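Local coordinates for protein S-adenosylmethionine dependent methyltransferase (Mesorhizobium loti, PDB 3BKW) that probably transfers a methyl group from S-adenosylmethionine to a substrate, at residues R171-G176 / H191-T196. Numbering follows the deposited sequence.
With EDO (1,2-ethanediol), chain D; EDO (1,2-ethanediol), chain C.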
loop_
_atom_site.group_PDB
_atom_site.type_symbol
_atom_site.label_atom_id
_atom_site.label_comp_id
_atom_site.label_asym_id
_atom_site.label_seq_id
_atom_site.Cartn_x
_atom_site.Cartn_y
_atom_site.Cartn_z
ATOM N N ARG A 171 8.272 2.652 15.826
ATOM C CA ARG A 171 8.576 1.289 15.374
ATOM C C ARG A 171 7.706 0.768 14.213
ATOM O O ARG A 171 7.433 -0.422 14.112
ATOM C CB ARG A 171 8.538 0.346 16.592
ATOM C CG ARG A 171 9.577 0.729 17.665
ATOM C CD ARG A 171 9.570 -0.147 18.912
ATOM N NE ARG A 171 10.009 -1.532 18.684
ATOM C CZ ARG A 171 9.262 -2.651 18.748
ATOM N NH1 ARG A 171 7.961 -2.649 19.064
ATOM N NH2 ARG A 171 9.854 -3.825 18.510
ATOM N N TYR A 172 7.284 1.660 13.319
ATOM C CA TYR A 172 6.475 1.242 12.169
ATOM C C TYR A 172 7.162 0.190 11.314
ATOM O O TYR A 172 6.494 -0.717 10.792
ATOM C CB TYR A 172 6.104 2.442 11.312
ATOM C CG TYR A 172 5.182 2.145 10.140
ATOM C CD1 TYR A 172 3.790 2.201 10.283
ATOM C CD2 TYR A 172 5.709 1.851 8.881
ATOM C CE1 TYR A 172 2.946 1.967 9.191
ATOM C CE2 TYR A 172 4.883 1.619 7.781
ATOM C CZ TYR A 172 3.496 1.676 7.938
ATOM O OH TYR A 172 2.673 1.440 6.860
ATOM N N LEU A 173 8.490 0.282 11.186
ATOM C CA LEU A 173 9.244 -0.678 10.369
ATOM C C LEU A 173 9.758 -1.892 11.139
ATOM O O LEU A 173 10.436 -2.759 10.542
ATOM C CB LEU A 173 10.381 0.020 9.617
ATOM C CG LEU A 173 10.044 1.056 8.532
ATOM C CD1 LEU A 173 9.083 0.468 7.487
ATOM C CD2 LEU A 173 9.507 2.374 9.068
ATOM N N VAL A 174 9.434 -1.980 12.437
ATOM C CA VAL A 174 9.847 -3.114 13.264
ATOM C C VAL A 174 8.633 -4.024 13.330
ATOM O O VAL A 174 7.697 -3.767 14.076
ATOM C CB VAL A 174 10.299 -2.694 14.671
ATOM C CG1 VAL A 174 10.797 -3.915 15.441
ATOM C CG2 VAL A 174 11.366 -1.639 14.574
ATOM N N GLU A 175 8.652 -5.098 12.548
ATOM C CA GLU A 175 7.517 -6.007 12.454
ATOM C C GLU A 175 7.576 -7.053 13.527
ATOM O O GLU A 175 8.659 -7.378 14.031
ATOM C CB GLU A 175 7.451 -6.620 11.064
ATOM C CG GLU A 175 7.143 -5.583 9.994
ATOM C CD GLU A 175 7.090 -6.148 8.596
ATOM O OE1 GLU A 175 7.841 -7.109 8.279
ATOM O OE2 GLU A 175 6.299 -5.620 7.801
ATOM N N GLY A 176 6.406 -7.578 13.879
ATOM C CA GLY A 176 6.292 -8.599 14.899
ATOM C C GLY A 176 5.056 -8.457 15.756
ATOM O O GLY A 176 4.231 -7.571 15.540
ATOM N N HIS A 191 2.021 -7.033 13.722
ATOM C CA HIS A 191 2.300 -5.830 12.998
ATOM C C HIS A 191 3.109 -6.158 11.765
ATOM O O HIS A 191 4.200 -6.733 11.860
ATOM C CB HIS A 191 3.052 -4.817 13.854
ATOM C CG HIS A 191 3.437 -3.593 13.099
ATOM N ND1 HIS A 191 2.512 -2.695 12.600
ATOM C CD2 HIS A 191 4.650 -3.126 12.737
ATOM C CE1 HIS A 191 3.155 -1.729 11.968
ATOM N NE2 HIS A 191 4.449 -1.968 12.032
ATOM N N ARG A 192 2.536 -5.818 10.608
ATOM C CA ARG A 192 3.174 -5.996 9.308
ATOM C C ARG A 192 2.850 -4.740 8.533
ATOM O O ARG A 192 1.693 -4.293 8.548
ATOM C CB ARG A 192 2.614 -7.211 8.568
ATOM C CG ARG A 192 3.087 -8.554 9.120
ATOM C CD ARG A 192 2.430 -9.732 8.406
ATOM N NE ARG A 192 1.049 -9.981 8.853
ATOM C CZ ARG A 192 0.637 -10.945 9.697
ATOM N NH1 ARG A 192 1.468 -11.856 10.204
ATOM N NH2 ARG A 192 -0.667 -11.029 9.975
ATOM N N THR A 193 3.841 -4.211 7.814
ATOM C CA THR A 193 3.640 -2.992 7.022
ATOM C C THR A 193 2.724 -3.305 5.820
ATOM O O THR A 193 2.519 -4.474 5.471
ATOM C CB THR A 193 4.995 -2.437 6.518
ATOM O OG1 THR A 193 5.563 -3.349 5.571
ATOM C CG2 THR A 193 5.993 -2.175 7.686
ATOM N N VAL A 194 2.178 -2.264 5.190
ATOM C CA VAL A 194 1.339 -2.439 3.986
ATOM C C VAL A 194 2.146 -3.194 2.910
ATOM O O VAL A 194 1.648 -4.132 2.298
ATOM C CB VAL A 194 0.821 -1.090 3.402
ATOM C CG1 VAL A 194 -0.045 -1.325 2.148
ATOM C CG2 VAL A 194 0.028 -0.284 4.448
ATOM N N GLY A 195 3.395 -2.788 2.683
ATOM C CA GLY A 195 4.251 -3.468 1.695
ATOM C C GLY A 195 4.435 -4.944 1.984
ATOM O O GLY A 195 4.330 -5.763 1.083
ATOM N N THR A 196 4.685 -5.281 3.244
ATOM C CA THR A 196 4.851 -6.690 3.629
ATOM C C THR A 196 3.596 -7.500 3.292
ATOM O O THR A 196 3.676 -8.574 2.727
ATOM C CB THR A 196 5.191 -6.806 5.110
ATOM O OG1 THR A 196 6.495 -6.240 5.331
ATOM C CG2 THR A 196 5.168 -8.277 5.583
HETATM C C1 EDO D . 5.052 -10.623 11.803
HETATM O O1 EDO D . 4.367 -9.419 12.137
HETATM C C2 EDO D . 4.485 -11.762 12.640
HETATM O O2 EDO D . 4.613 -11.492 14.050
HETATM C C1 EDO C . -1.902 -8.083 7.804
HETATM O O1 EDO C . -0.726 -8.626 7.166
HETATM C C2 EDO C . -1.545 -7.195 9.007
HETATM O O2 EDO C . -1.227 -7.962 10.167
#
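Gly176 and His191 form a hydrogen-bonded antiparallel pair in the two-stranded sheet of 176-178 and 189-191, Gly176 N reaching His191 O at 3.1 Å and His191 N reaching Gly176 O at 2.9 Å. At the backbone angles of Gly176 a side chain would jam against the preceding carbonyl. His191 turns CG anti to its backbone N (chi1 176°), bringing NE2 to Tyr172 O (2.7 Å, N-H...O 168°) within the type I turn Arg171-Val174. Its ring also points an edge at the Tyr172 face, the planes at 71°. Glu175, extended beyond CG, carries OE2 to the start of the next helix: the backbone N-H of the N-cap Thr193 meets OE2 on its anti side (N to OE2 2.8 Å), and Thr196 OG1 meets the syn lone pair at 2.6 Å. Two donors on OE2 would probably favour the charged carboxylate. Arg192 NE donates to O1 of one ethanediol (2.8 Å), probably from the crystallisation liquor, while NH2 is hydrogen-bonded to Val120 O. With alanine at Arg192, Val120 O would probably lose this donor, and the tie to the loop between strand 108-114 and helix 123-133 would weaken. Pro147 of helix 147-150 packs on Tyr172, His191 and Val194, whereas Glu213 of the second subunit accepts from Tyr172 OH and Gly195 N, placing the start of helix 194-203 at the dimer interface.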